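Local coordinates for protein manganese-dependent inorganic pyrophosphatase (Methanocaldococcus jannaschii, PDB 2EB0) that catalyses the hydrolysis of diphosphate to two phosphate ions, a reaction that depends on two manganese ions bound in each subunit, at residues N200-N205 with M291-Q296; H89-T94 with I99-K104; V112-Y117 with K161-K166; A22-C27 with D120-I125. All coordinates share one frame; numbering follows the deposited sequence.

Contact 1 of 4, residues N200-N205 with M291-Q296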
loop_
_atom_site.group_PDB
_atom_site.type_symbol
_atom_site.label_atom_id
_atom_site.label_comp_id
_atom_site.label_asym_id
_atom_site.label_seq_id
_atom_site.Cartn_x
_atom_site.Cartn_y
_atom_site.Cartn_z
ATOM N N ASN B 200 -15.232 -0.532 24.175
ATOM C CA ASN B 200 -13.840 -0.196 23.918
ATOM C C ASN B 200 -12.925 -1.360 23.577
ATOM O O ASN B 200 -11.851 -1.159 23.011
ATOM C CB ASN B 200 -13.266 0.563 25.118
ATOM C CG ASN B 200 -13.951 1.898 25.345
ATOM O OD1 ASN B 200 -14.222 2.639 24.398
ATOM N ND2 ASN B 200 -14.218 2.217 26.604
ATOM N N MET B 201 -13.343 -2.574 23.909
ATOM C CA MET B 201 -12.514 -3.740 23.651
ATOM C C MET B 201 -12.014 -3.847 22.214
ATOM O O MET B 201 -10.847 -4.147 21.984
ATOM C CB MET B 201 -13.269 -5.019 24.022
ATOM C CG MET B 201 -12.374 -6.244 24.138
ATOM S SD MET B 201 -11.104 -6.058 25.427
ATOM C CE MET B 201 -12.081 -6.388 26.887
ATOM N N ASP B 202 -12.887 -3.598 21.245
ATOM C CA ASP B 202 -12.485 -3.720 19.847
ATOM C C ASP B 202 -13.095 -2.644 18.960
ATOM O O ASP B 202 -13.693 -2.936 17.932
ATOM C CB ASP B 202 -12.862 -5.117 19.336
ATOM C CG ASP B 202 -12.429 -5.359 17.906
ATOM O OD1 ASP B 202 -11.302 -4.964 17.545
ATOM O OD2 ASP B 202 -13.213 -5.961 17.145
ATOM N N PHE B 203 -12.918 -1.392 19.362
ATOM C CA PHE B 203 -13.458 -0.267 18.616
ATOM C C PHE B 203 -12.398 0.314 17.687
ATOM O O PHE B 203 -11.291 0.635 18.122
ATOM C CB PHE B 203 -13.931 0.815 19.588
ATOM C CG PHE B 203 -14.959 1.730 19.016
ATOM C CD1 PHE B 203 -16.313 1.489 19.226
ATOM C CD2 PHE B 203 -14.583 2.827 18.249
ATOM C CE1 PHE B 203 -17.282 2.327 18.674
ATOM C CE2 PHE B 203 -15.547 3.673 17.691
ATOM C CZ PHE B 203 -16.900 3.421 17.905
ATOM N N LYS B 204 -12.741 0.449 16.411
ATOM C CA LYS B 204 -11.821 1.002 15.422
ATOM C C LYS B 204 -12.357 2.327 14.898
ATOM O O LYS B 204 -13.556 2.470 14.661
ATOM C CB LYS B 204 -11.646 0.029 14.252
ATOM C CG LYS B 204 -10.756 -1.153 14.542
ATOM C CD LYS B 204 -9.427 -1.018 13.809
ATOM C CE LYS B 204 -8.478 -2.166 14.140
ATOM N NZ LYS B 204 -9.048 -3.489 13.770
ATOM N N ASN B 205 -11.468 3.295 14.726
ATOM C CA ASN B 205 -11.855 4.604 14.215
ATOM C C ASN B 205 -11.346 4.769 12.796
ATOM O O ASN B 205 -10.268 4.280 12.472
ATOM C CB ASN B 205 -11.286 5.701 15.108
ATOM C CG ASN B 205 -11.911 5.700 16.477
ATOM O OD1 ASN B 205 -13.130 5.605 16.608
ATOM N ND2 ASN B 205 -11.086 5.812 17.510
ATOM N N MET B 291 -19.683 -10.949 8.910
ATOM C CA MET B 291 -18.808 -11.214 10.054
ATOM C C MET B 291 -17.540 -10.371 10.013
ATOM O O MET B 291 -16.922 -10.121 11.047
ATOM C CB MET B 291 -18.371 -12.674 10.092
ATOM C CG MET B 291 -19.420 -13.684 10.484
ATOM S SD MET B 291 -18.621 -15.297 10.691
ATOM C CE MET B 291 -18.145 -15.202 12.414
ATOM N N SER B 292 -17.146 -9.945 8.817
ATOM C CA SER B 292 -15.917 -9.179 8.664
ATOM C C SER B 292 -16.070 -7.684 8.512
ATOM O O SER B 292 -16.661 -7.188 7.550
ATOM C CB SER B 292 -15.112 -9.697 7.476
ATOM O OG SER B 292 -13.975 -8.879 7.276
ATOM N N ARG B 293 -15.499 -6.972 9.468
ATOM C CA ARG B 293 -15.519 -5.530 9.457
ATOM C C ARG B 293 -14.771 -5.040 8.226
ATOM O O ARG B 293 -15.315 -4.286 7.425
ATOM C CB ARG B 293 -14.844 -5.008 10.725
ATOM C CG ARG B 293 -14.693 -3.510 10.809
ATOM C CD ARG B 293 -14.512 -3.097 12.258
ATOM N NE ARG B 293 -13.400 -3.802 12.891
ATOM C CZ ARG B 293 -13.212 -3.890 14.207
ATOM N NH1 ARG B 293 -14.068 -3.324 15.052
ATOM N NH2 ARG B 293 -12.161 -4.545 14.674
ATOM N N LYS B 294 -13.532 -5.499 8.067
ATOM C CA LYS B 294 -12.687 -5.074 6.958
ATOM C C LYS B 294 -13.141 -5.503 5.570
ATOM O O LYS B 294 -12.768 -4.887 4.574
ATOM C CB LYS B 294 -11.247 -5.580 7.162
ATOM C CG LYS B 294 -11.060 -7.045 6.786
ATOM C CD LYS B 294 -9.594 -7.459 6.724
ATOM C CE LYS B 294 -8.929 -7.410 8.082
ATOM N NZ LYS B 294 -9.603 -8.298 9.067
ATOM N N LYS B 295 -13.936 -6.557 5.483
ATOM C CA LYS B 295 -14.340 -7.029 4.175
ATOM C C LYS B 295 -15.813 -6.836 3.825
ATOM O O LYS B 295 -16.163 -6.732 2.654
ATOM C CB LYS B 295 -13.967 -8.505 4.048
ATOM C CG LYS B 295 -14.155 -9.097 2.666
ATOM C CD LYS B 295 -13.475 -10.454 2.580
ATOM C CE LYS B 295 -13.454 -10.979 1.152
ATOM N NZ LYS B 295 -12.626 -12.214 1.055
ATOM N N GLN B 296 -16.666 -6.756 4.838
ATOM C CA GLN B 296 -18.089 -6.618 4.603
ATOM C C GLN B 296 -18.722 -5.316 5.095
ATOM O O GLN B 296 -19.795 -4.930 4.618
ATOM C CB GLN B 296 -18.803 -7.814 5.230
ATOM C CG GLN B 296 -18.361 -9.138 4.623
ATOM C CD GLN B 296 -18.949 -10.346 5.334
ATOM O OE1 GLN B 296 -18.510 -10.709 6.424
ATOM N NE2 GLN B 296 -19.952 -10.969 4.721
#
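Arg-293 NH2 is held by both carboxylate oxygens of Asp-202. Its salt bridge to Asp-202 OD1 is nearly straight (3.0 Å, N-H...O 167°), in the guanidinium plane and on the syn side of OD1 but tilted 30° out of the carboxylate plane; the bond to OD2, also 3.0 Å, is bent and weak. Arg-293 NH1 takes the backbone Asp-202 O at 2.9 Å, so the guanidinium grips one residue end-on through two nitrogens, fixing its rotation. The Lys-204 side chain crosses that of Arg-293 at about a right angle, with CG over the centre of one guanidinium face, 3.7 Å from Arg-293 CZ; it bends at chi2 and chi4, leaving NZ 3.4 Å from Arg-293 NH2, two donors not bonded to each other. Both cationic groups probably help line the substrate pocket: the Lys-204 side chain is about 4 Å from a manganese ion, consistent with phosphate binding as in related family II enzymes. Ser-292 OG caps the helix, accepting from Lys-295 N. In the DHHA2 fold the contact joins the start of helix 293-306 to the turn between helix 195-201 and edge strand 204-208, with Gln-217 of strand 211-220 touching both Asp-202 and Arg-293.

Contact 2 of 4, residues H89-T94 with I99-K104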
loop_
_atom_site.group_PDB
_atom_site.type_symbol
_atom_site.label_atom_id
_atom_site.label_comp_id
_atom_site.label_asym_id
_atom_site.label_seq_id
_atom_site.Cartn_x
_atom_site.Cartn_y
_atom_site.Cartn_z
ATOM N N HIS B 89 -5.173 -5.115 5.780
ATOM C CA HIS B 89 -6.338 -4.243 5.719
ATOM C C HIS B 89 -6.162 -3.382 4.481
ATOM O O HIS B 89 -5.147 -3.482 3.790
ATOM C CB HIS B 89 -6.426 -3.340 6.951
ATOM C CG HIS B 89 -6.631 -4.082 8.230
ATOM N ND1 HIS B 89 -5.599 -4.691 8.911
ATOM C CD2 HIS B 89 -7.756 -4.342 8.939
ATOM C CE1 HIS B 89 -6.078 -5.296 9.986
ATOM N NE2 HIS B 89 -7.386 -5.100 10.025
ATOM N N LYS B 90 -7.156 -2.552 4.197
ATOM C CA LYS B 90 -7.109 -1.642 3.057
ATOM C C LYS B 90 -5.996 -0.630 3.330
ATOM O O LYS B 90 -5.566 -0.480 4.469
ATOM C CB LYS B 90 -8.435 -0.884 2.949
ATOM C CG LYS B 90 -8.655 0.099 4.096
ATOM C CD LYS B 90 -10.114 0.506 4.197
ATOM C CE LYS B 90 -10.320 1.635 5.194
ATOM N NZ LYS B 90 -9.743 2.921 4.704
ATOM N N VAL B 91 -5.531 0.063 2.297
ATOM C CA VAL B 91 -4.507 1.075 2.505
ATOM C C VAL B 91 -5.216 2.328 3.030
ATOM O O VAL B 91 -6.148 2.839 2.401
ATOM C CB VAL B 91 -3.770 1.433 1.203
ATOM C CG1 VAL B 91 -2.787 2.561 1.474
ATOM C CG2 VAL B 91 -3.036 0.206 0.664
ATOM N N GLY B 92 -4.788 2.808 4.192
ATOM C CA GLY B 92 -5.404 3.990 4.761
ATOM C C GLY B 92 -4.391 5.041 5.165
ATOM O O GLY B 92 -4.763 6.080 5.700
ATOM N N LEU B 93 -3.114 4.775 4.910
ATOM C CA LEU B 93 -2.048 5.710 5.262
ATOM C C LEU B 93 -1.206 6.099 4.067
ATOM O O LEU B 93 -0.723 5.233 3.346
ATOM C CB LEU B 93 -1.092 5.102 6.300
ATOM C CG LEU B 93 -1.446 5.016 7.784
ATOM C CD1 LEU B 93 -0.253 4.449 8.545
ATOM C CD2 LEU B 93 -1.799 6.398 8.324
ATOM N N THR B 94 -1.028 7.400 3.859
ATOM C CA THR B 94 -0.171 7.884 2.786
ATOM C C THR B 94 1.141 8.143 3.506
ATOM O O THR B 94 1.144 8.420 4.708
ATOM C CB THR B 94 -0.649 9.214 2.196
ATOM O OG1 THR B 94 -0.473 10.250 3.168
ATOM C CG2 THR B 94 -2.109 9.131 1.793
ATOM N N ILE B 99 8.520 3.503 1.214
ATOM C CA ILE B 99 8.599 2.654 2.388
ATOM C C ILE B 99 8.388 1.198 2.022
ATOM O O ILE B 99 7.868 0.900 0.951
ATOM C CB ILE B 99 7.504 3.106 3.389
ATOM C CG1 ILE B 99 8.108 4.079 4.396
ATOM C CG2 ILE B 99 6.820 1.915 4.032
ATOM C CD1 ILE B 99 7.079 4.813 5.213
ATOM N N LEU B 100 8.825 0.292 2.892
ATOM C CA LEU B 100 8.579 -1.122 2.652
ATOM C C LEU B 100 7.108 -1.272 3.042
ATOM O O LEU B 100 6.714 -0.971 4.177
ATOM C CB LEU B 100 9.430 -2.006 3.553
ATOM C CG LEU B 100 8.938 -3.459 3.635
ATOM C CD1 LEU B 100 9.116 -4.169 2.305
ATOM C CD2 LEU B 100 9.704 -4.178 4.711
ATOM N N TYR B 101 6.289 -1.704 2.096
ATOM C CA TYR B 101 4.874 -1.872 2.373
ATOM C C TYR B 101 4.464 -3.228 1.842
ATOM O O TYR B 101 4.613 -3.496 0.655
ATOM C CB TYR B 101 4.071 -0.774 1.681
ATOM C CG TYR B 101 2.670 -0.627 2.206
ATOM C CD1 TYR B 101 1.784 -1.706 2.209
ATOM C CD2 TYR B 101 2.230 0.585 2.723
ATOM C CE1 TYR B 101 0.494 -1.581 2.716
ATOM C CE2 TYR B 101 0.943 0.721 3.232
ATOM C CZ TYR B 101 0.082 -0.367 3.225
ATOM O OH TYR B 101 -1.189 -0.230 3.723
ATOM N N TYR B 102 3.958 -4.086 2.719
ATOM C CA TYR B 102 3.542 -5.413 2.290
ATOM C C TYR B 102 2.219 -5.823 2.924
ATOM O O TYR B 102 2.145 -6.076 4.136
ATOM C CB TYR B 102 4.630 -6.441 2.624
ATOM C CG TYR B 102 4.343 -7.829 2.094
ATOM C CD1 TYR B 102 3.864 -8.017 0.793
ATOM C CD2 TYR B 102 4.554 -8.958 2.886
ATOM C CE1 TYR B 102 3.598 -9.290 0.304
ATOM C CE2 TYR B 102 4.294 -10.238 2.401
ATOM C CZ TYR B 102 3.815 -10.398 1.112
ATOM O OH TYR B 102 3.541 -11.657 0.633
ATOM N N ALA B 103 1.174 -5.865 2.101
ATOM C CA ALA B 103 -0.150 -6.265 2.567
ATOM C C ALA B 103 -0.831 -7.242 1.596
ATOM O O ALA B 103 -0.816 -7.046 0.385
ATOM C CB ALA B 103 -1.033 -5.022 2.787
ATOM N N LYS B 104 -1.401 -8.312 2.137
ATOM C CA LYS B 104 -2.103 -9.304 1.327
ATOM C C LYS B 104 -3.510 -9.400 1.878
ATOM O O LYS B 104 -3.705 -9.392 3.091
ATOM C CB LYS B 104 -1.434 -10.683 1.416
ATOM C CG LYS B 104 -0.038 -10.743 0.822
ATOM C CD LYS B 104 0.627 -12.110 1.011
ATOM C CE LYS B 104 0.379 -13.072 -0.159
ATOM N NZ LYS B 104 -0.986 -13.654 -0.198
HETATM O O HOH W 1 -2.577 -2.310 4.424
#
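Just downstream of the DHH signature, Asp-87, His-88 and His-89, the loop after strand 81-87 turns Val-91 onto the phenol end of Tyr-101, which reaches over from strand 100-103. Both valine methyls lie against the hydroxyl: Val-91 CG2 is 3.6 Å from Tyr-101 OH and CG1 is 3.9 Å from it. Only CG2 also comes near the ring carbon, 4.1 Å from Tyr-101 CZ, and it approaches at a slant. With CG opposite the backbone N about the CA-CB bond (chi1 -164°), the tyrosine ring extends from its strand toward the loop, while the Ala-103 methyl, two residues along the same strand, sits at the ring edge. The hydroxyl donates to a water 2.6 Å from Tyr-101 OH, and that water in turn donates to His-89 O at 2.9 Å, so the carbonyl of the last signature residue is tied to the strand through solvent. Ser-68 OG bonds to the same hydroxyl and also accepts from Gly-92 N, which stitches a third part of the chain to loop and strand. Strand 100-103 is the outermost of the parallel DHH sheet within the chain, next to strand 81-87. Its residues Tyr-101 to Ala-103 pair antiparallel with a strand of the second subunit, carrying the sheet across the dimer interface. There Tyr-101 meets Tyr-101 of the second subunit with ring planes at about 40°, and Val-91 N donates to Thr-95 OG1 of that subunit.

Contact 3 of 4, residues V112-Y117 with K161-K166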
loop_
_atom_site.group_PDB
_atom_site.type_symbol
_atom_site.label_atom_id
_atom_site.label_comp_id
_atom_site.label_asym_id
_atom_site.label_seq_id
_atom_site.Cartn_x
_atom_site.Cartn_y
_atom_site.Cartn_z
ATOM N N VAL B 112 0.388 -13.648 6.646
ATOM C CA VAL B 112 1.375 -13.026 5.771
ATOM C C VAL B 112 2.804 -13.327 6.233
ATOM O O VAL B 112 3.678 -13.663 5.433
ATOM C CB VAL B 112 1.217 -11.496 5.759
ATOM C CG1 VAL B 112 2.262 -10.877 4.835
ATOM C CG2 VAL B 112 -0.175 -11.123 5.325
ATOM N N ILE B 113 3.035 -13.173 7.531
ATOM C CA ILE B 113 4.349 -13.404 8.111
ATOM C C ILE B 113 4.775 -14.862 8.007
ATOM O O ILE B 113 5.926 -15.159 7.679
ATOM C CB ILE B 113 4.371 -12.960 9.590
ATOM C CG1 ILE B 113 4.136 -11.453 9.670
ATOM C CG2 ILE B 113 5.710 -13.320 10.236
ATOM C CD1 ILE B 113 4.042 -10.918 11.085
ATOM N N ALA B 114 3.837 -15.763 8.278
ATOM C CA ALA B 114 4.108 -17.190 8.229
ATOM C C ALA B 114 4.432 -17.647 6.813
ATOM O O ALA B 114 5.316 -18.494 6.608
ATOM C CB ALA B 114 2.909 -17.971 8.771
ATOM N N GLU B 115 3.720 -17.097 5.834
ATOM C CA GLU B 115 3.963 -17.490 4.458
ATOM C C GLU B 115 5.361 -17.068 4.053
ATOM O O GLU B 115 6.040 -17.774 3.309
ATOM C CB GLU B 115 2.942 -16.870 3.511
ATOM C CG GLU B 115 3.291 -17.107 2.055
ATOM C CD GLU B 115 2.256 -16.554 1.109
ATOM O OE1 GLU B 115 1.829 -15.400 1.310
ATOM O OE2 GLU B 115 1.876 -17.271 0.158
ATOM N N LEU B 116 5.797 -15.915 4.540
ATOM C CA LEU B 116 7.140 -15.463 4.221
ATOM C C LEU B 116 8.133 -16.390 4.899
ATOM O O LEU B 116 9.178 -16.742 4.333
ATOM C CB LEU B 116 7.367 -14.039 4.713
ATOM C CG LEU B 116 6.666 -12.955 3.901
ATOM C CD1 LEU B 116 7.070 -11.591 4.448
ATOM C CD2 LEU B 116 7.073 -13.081 2.427
ATOM N N TYR B 117 7.794 -16.793 6.118
ATOM C CA TYR B 117 8.678 -17.663 6.866
ATOM C C TYR B 117 8.926 -19.012 6.215
ATOM O O TYR B 117 10.073 -19.393 5.997
ATOM C CB TYR B 117 8.147 -17.882 8.275
ATOM C CG TYR B 117 8.945 -18.901 9.028
ATOM C CD1 TYR B 117 8.464 -20.196 9.205
ATOM C CD2 TYR B 117 10.203 -18.587 9.528
ATOM C CE1 TYR B 117 9.218 -21.156 9.860
ATOM C CE2 TYR B 117 10.968 -19.534 10.181
ATOM C CZ TYR B 117 10.473 -20.816 10.344
ATOM O OH TYR B 117 11.227 -21.757 10.991
ATOM N N LYS B 161 -5.619 -21.395 6.053
ATOM C CA LYS B 161 -5.731 -22.775 6.515
ATOM C C LYS B 161 -4.412 -23.524 6.362
ATOM O O LYS B 161 -3.980 -24.226 7.271
ATOM C CB LYS B 161 -6.828 -23.507 5.739
ATOM C CG LYS B 161 -8.198 -22.867 5.839
ATOM C CD LYS B 161 -9.264 -23.839 5.387
ATOM C CE LYS B 161 -10.629 -23.187 5.296
ATOM N NZ LYS B 161 -10.721 -22.245 4.145
ATOM N N GLU B 162 -3.778 -23.361 5.209
ATOM C CA GLU B 162 -2.508 -24.024 4.916
ATOM C C GLU B 162 -1.454 -23.636 5.950
ATOM O O GLU B 162 -0.710 -24.474 6.456
ATOM C CB GLU B 162 -2.046 -23.629 3.516
ATOM C CG GLU B 162 -0.688 -24.166 3.122
ATOM C CD GLU B 162 -0.234 -23.643 1.771
ATOM O OE1 GLU B 162 0.892 -23.988 1.348
ATOM O OE2 GLU B 162 -1.004 -22.888 1.132
ATOM N N MET B 163 -1.411 -22.352 6.272
ATOM C CA MET B 163 -0.455 -21.856 7.235
ATOM C C MET B 163 -0.771 -22.346 8.644
ATOM O O MET B 163 0.133 -22.718 9.392
ATOM C CB MET B 163 -0.416 -20.333 7.174
ATOM C CG MET B 163 0.994 -19.797 7.102
ATOM S SD MET B 163 1.932 -20.038 5.551
ATOM C CE MET B 163 1.481 -21.680 4.981
ATOM N N ALA B 164 -2.054 -22.360 8.991
ATOM C CA ALA B 164 -2.488 -22.824 10.301
ATOM C C ALA B 164 -2.005 -24.253 10.547
ATOM O O ALA B 164 -1.433 -24.551 11.595
ATOM C CB ALA B 164 -4.021 -22.765 10.410
ATOM N N LYS B 165 -2.230 -25.136 9.580
ATOM C CA LYS B 165 -1.816 -26.525 9.732
ATOM C C LYS B 165 -0.320 -26.678 9.981
ATOM O O LYS B 165 0.092 -27.448 10.835
ATOM C CB LYS B 165 -2.210 -27.344 8.499
ATOM C CG LYS B 165 -3.709 -27.581 8.362
ATOM C CD LYS B 165 -4.016 -28.507 7.193
ATOM C CE LYS B 165 -5.515 -28.688 6.993
ATOM N NZ LYS B 165 -6.178 -27.423 6.565
ATOM N N LYS B 166 0.491 -25.958 9.222
ATOM C CA LYS B 166 1.937 -26.035 9.373
ATOM C C LYS B 166 2.409 -25.449 10.699
ATOM O O LYS B 166 3.368 -25.941 11.293
ATOM C CB LYS B 166 2.616 -25.313 8.214
ATOM C CG LYS B 166 2.483 -26.034 6.888
ATOM C CD LYS B 166 2.909 -25.145 5.730
ATOM C CE LYS B 166 3.817 -25.889 4.763
ATOM N NZ LYS B 166 5.142 -26.215 5.382
#
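Glu-162 leads into Met-163, the residue through which 161-166 meets Ala-114 and Glu-115 of helix 109-118. The glutamate chain runs out extended toward the same side as Glu-115 across from it. The two carboxylates stay apart, with Glu-162 OE2 6.4 Å from Glu-115 OE2, close enough that each would probably feel the charge of the other. At Met-163 the helices come close, its CA lying 6.6 Å from Ala-114 CA. The methionine CG is modelled too near the Ala-114 methyl, so the exact course of this side chain, including a first torsion far from any staggered position, is doubtful. As modelled, it bends at chi2 and chi3 and lays its sulfur alongside the backbone of the opposite helix, with Met-163 SD 3.4 Å from Glu-115 CA. That the small Ala-114 faces a long, flexible thioether is nevertheless clear. Ala-164 turns the opposite way and touches Phe-151. Further on, Lys-166 makes a cation-pi contact with Phe-118, just beyond the 112-117 segment. The arrangement is helix-to-helix packing, and Leu-159 and Leu-167, upstream and downstream on the same helix, pack on Glu-115 and Ala-114 respectively, extending the contact along helix 158-171. Helix 109-118 of the DHH part thereby lies between helix 158-171, on its Ala-114 and Glu-115 side, and strand 100-103 of the parallel sheet, where Val-112 and Leu-116 rest on Tyr-102, while Ile-113 packs on helix 12-25.

Contact 4 of 4, residues A22-C27 with D120-I125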
loop_
_atom_site.group_PDB
_atom_site.type_symbol
_atom_site.label_atom_id
_atom_site.label_comp_id
_atom_site.label_asym_id
_atom_site.label_seq_id
_atom_site.Cartn_x
_atom_site.Cartn_y
_atom_site.Cartn_z
ATOM N N ALA B 22 9.009 -8.687 15.372
ATOM C CA ALA B 22 10.083 -8.062 16.138
ATOM C C ALA B 22 11.201 -9.078 16.345
ATOM O O ALA B 22 12.380 -8.739 16.286
ATOM C CB ALA B 22 9.567 -7.589 17.474
ATOM N N TYR B 23 10.819 -10.324 16.593
ATOM C CA TYR B 23 11.784 -11.403 16.788
ATOM C C TYR B 23 12.622 -11.593 15.523
ATOM O O TYR B 23 13.838 -11.724 15.592
ATOM C CB TYR B 23 11.044 -12.704 17.115
ATOM C CG TYR B 23 11.853 -13.967 16.929
ATOM C CD1 TYR B 23 12.787 -14.374 17.880
ATOM C CD2 TYR B 23 11.670 -14.766 15.804
ATOM C CE1 TYR B 23 13.524 -15.557 17.718
ATOM C CE2 TYR B 23 12.398 -15.946 15.626
ATOM C CZ TYR B 23 13.320 -16.334 16.586
ATOM O OH TYR B 23 14.036 -17.498 16.402
ATOM N N PHE B 24 11.959 -11.613 14.368
ATOM C CA PHE B 24 12.642 -11.792 13.088
ATOM C C PHE B 24 13.449 -10.564 12.673
ATOM O O PHE B 24 14.516 -10.686 12.082
ATOM C CB PHE B 24 11.626 -12.112 11.984
ATOM C CG PHE B 24 11.098 -13.518 12.028
ATOM C CD1 PHE B 24 9.737 -13.757 12.112
ATOM C CD2 PHE B 24 11.963 -14.603 11.956
ATOM C CE1 PHE B 24 9.242 -15.050 12.123
ATOM C CE2 PHE B 24 11.472 -15.901 11.967
ATOM C CZ PHE B 24 10.112 -16.122 12.050
ATOM N N LEU B 25 12.931 -9.382 12.976
ATOM C CA LEU B 25 13.604 -8.143 12.611
ATOM C C LEU B 25 14.577 -7.681 13.683
ATOM O O LEU B 25 15.245 -6.666 13.522
ATOM C CB LEU B 25 12.569 -7.052 12.336
ATOM C CG LEU B 25 11.970 -6.969 10.930
ATOM C CD1 LEU B 25 11.739 -8.344 10.346
ATOM C CD2 LEU B 25 10.671 -6.193 11.003
ATOM N N ASP B 26 14.647 -8.434 14.774
ATOM C CA ASP B 26 15.536 -8.123 15.889
ATOM C C ASP B 26 15.361 -6.739 16.496
ATOM O O ASP B 26 16.340 -6.061 16.799
ATOM C CB ASP B 26 17.003 -8.315 15.481
ATOM C CG ASP B 26 17.435 -9.768 15.531
ATOM O OD1 ASP B 26 17.341 -10.380 16.616
ATOM O OD2 ASP B 26 17.872 -10.300 14.490
ATOM N N CYS B 27 14.119 -6.308 16.664
ATOM C CA CYS B 27 13.873 -5.018 17.284
ATOM C C CYS B 27 12.891 -5.219 18.428
ATOM O O CYS B 27 12.636 -6.356 18.826
ATOM C CB CYS B 27 13.355 -3.999 16.264
ATOM S SG CYS B 27 11.915 -4.497 15.332
ATOM N N ASP B 120 11.001 -19.346 3.213
ATOM C CA ASP B 120 12.393 -18.973 3.446
ATOM C C ASP B 120 12.691 -17.602 2.846
ATOM O O ASP B 120 13.786 -17.364 2.331
ATOM C CB ASP B 120 13.336 -20.009 2.829
ATOM C CG ASP B 120 13.458 -21.257 3.670
ATOM O OD1 ASP B 120 14.079 -21.179 4.750
ATOM O OD2 ASP B 120 12.929 -22.309 3.255
ATOM N N ALA B 121 11.718 -16.701 2.924
ATOM C CA ALA B 121 11.884 -15.369 2.366
ATOM C C ALA B 121 11.565 -14.265 3.364
ATOM O O ALA B 121 11.148 -13.173 2.979
ATOM C CB ALA B 121 11.009 -15.221 1.136
ATOM N N ILE B 122 11.777 -14.540 4.644
ATOM C CA ILE B 122 11.500 -13.551 5.672
ATOM C C ILE B 122 12.437 -12.345 5.488
ATOM O O ILE B 122 12.119 -11.219 5.890
ATOM C CB ILE B 122 11.671 -14.177 7.081
ATOM C CG1 ILE B 122 10.601 -13.631 8.033
ATOM C CG2 ILE B 122 13.074 -13.927 7.606
ATOM C CD1 ILE B 122 10.562 -12.129 8.148
ATOM N N ASP B 123 13.580 -12.586 4.851
ATOM C CA ASP B 123 14.561 -11.535 4.610
ATOM C C ASP B 123 14.052 -10.497 3.614
ATOM O O ASP B 123 14.640 -9.430 3.464
ATOM C CB ASP B 123 15.877 -12.149 4.123
ATOM C CG ASP B 123 15.701 -13.006 2.886
ATOM O OD1 ASP B 123 14.716 -13.773 2.822
ATOM O OD2 ASP B 123 16.559 -12.924 1.981
ATOM N N LEU B 124 12.954 -10.813 2.934
ATOM C CA LEU B 124 12.355 -9.881 1.983
ATOM C C LEU B 124 11.862 -8.623 2.693
ATOM O O LEU B 124 11.806 -7.547 2.086
ATOM C CB LEU B 124 11.176 -10.527 1.246
ATOM C CG LEU B 124 11.468 -11.301 -0.045
ATOM C CD1 LEU B 124 10.204 -12.010 -0.518
ATOM C CD2 LEU B 124 11.970 -10.350 -1.121
ATOM N N ILE B 125 11.493 -8.752 3.969
ATOM C CA ILE B 125 11.017 -7.590 4.712
ATOM C C ILE B 125 11.963 -7.195 5.839
ATOM O O ILE B 125 11.600 -6.416 6.718
ATOM C CB ILE B 125 9.592 -7.802 5.289
ATOM C CG1 ILE B 125 9.583 -8.915 6.334
ATOM C CG2 ILE B 125 8.621 -8.132 4.157
ATOM C CD1 ILE B 125 8.208 -9.151 6.951
#
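Ile-122 points its CB toward Phe-24, and from there the longer branch does the touching. CG1 stands over one face of the Phe-24 ring, 4.2 Å from the ring centroid and 16° off the normal, a CH-pi contact displaced toward the rim on the side of Phe-24 CG. The terminal CD1 runs on past the rim to the root of the aromatic side chain, 4.0 Å from Phe-24 CB. The opposite face of the same ring is covered by Tyr-23 CD2, 3.8 Å above its centre, so the phenylalanine is wedged between its own neighbour and the isoleucine. Helix 12-25, which presents Phe-24 and Leu-25, is the connection of a beta-alpha-beta crossover between the adjacent parallel strands 2-5 and 28-31, and here it is ending: Asp-26 turns to positive phi and Cys-27 N bonds back to Ala-22 O. Across from it, helix 109-118 has closed in a Schellman motif at Asp-120, and the chain continues through a short 3-10 turn, 122-124. At the end of that turn Leu-25 CD1 comes to 4.1 Å from Ile-125 O, a van der Waals contact of a methyl with a carbonyl oxygen. Lys-130 pairs with the helix end through a salt bridge to Asp-26 and a cation-pi contact with Tyr-23. Asp-123, whose side chain leaves its backbone away from helix 12-25, forms a salt bridge with Lys-119 of the second subunit.

How the contacts relate
Contact 1 belongs to the DHHA2 part of the chain and contacts 2 and 4 to the DHH part, as does segment 112-117 of contact 3. Contacts 1 and 2 touch where the two parts meet near the manganese site, Lys-294 CE lying 3.4 Å from His-89 NE2. From contact 2 the packing runs outward: Tyr-102 CE2 is 3.7 Å from Leu-116 CD1 of contact 3, and Leu-100 CD2 is 3.6 Å from Ile-125 O of contact 4. Contacts 3 and 4 share the end of helix 109-118, with a probable hydrogen bond of 2.9 Å between Leu-116 O and Ala-121 N. Contact 4 lies away from the metal site. All four contacts reach the second subunit, contact 1 through Lys-294 alone.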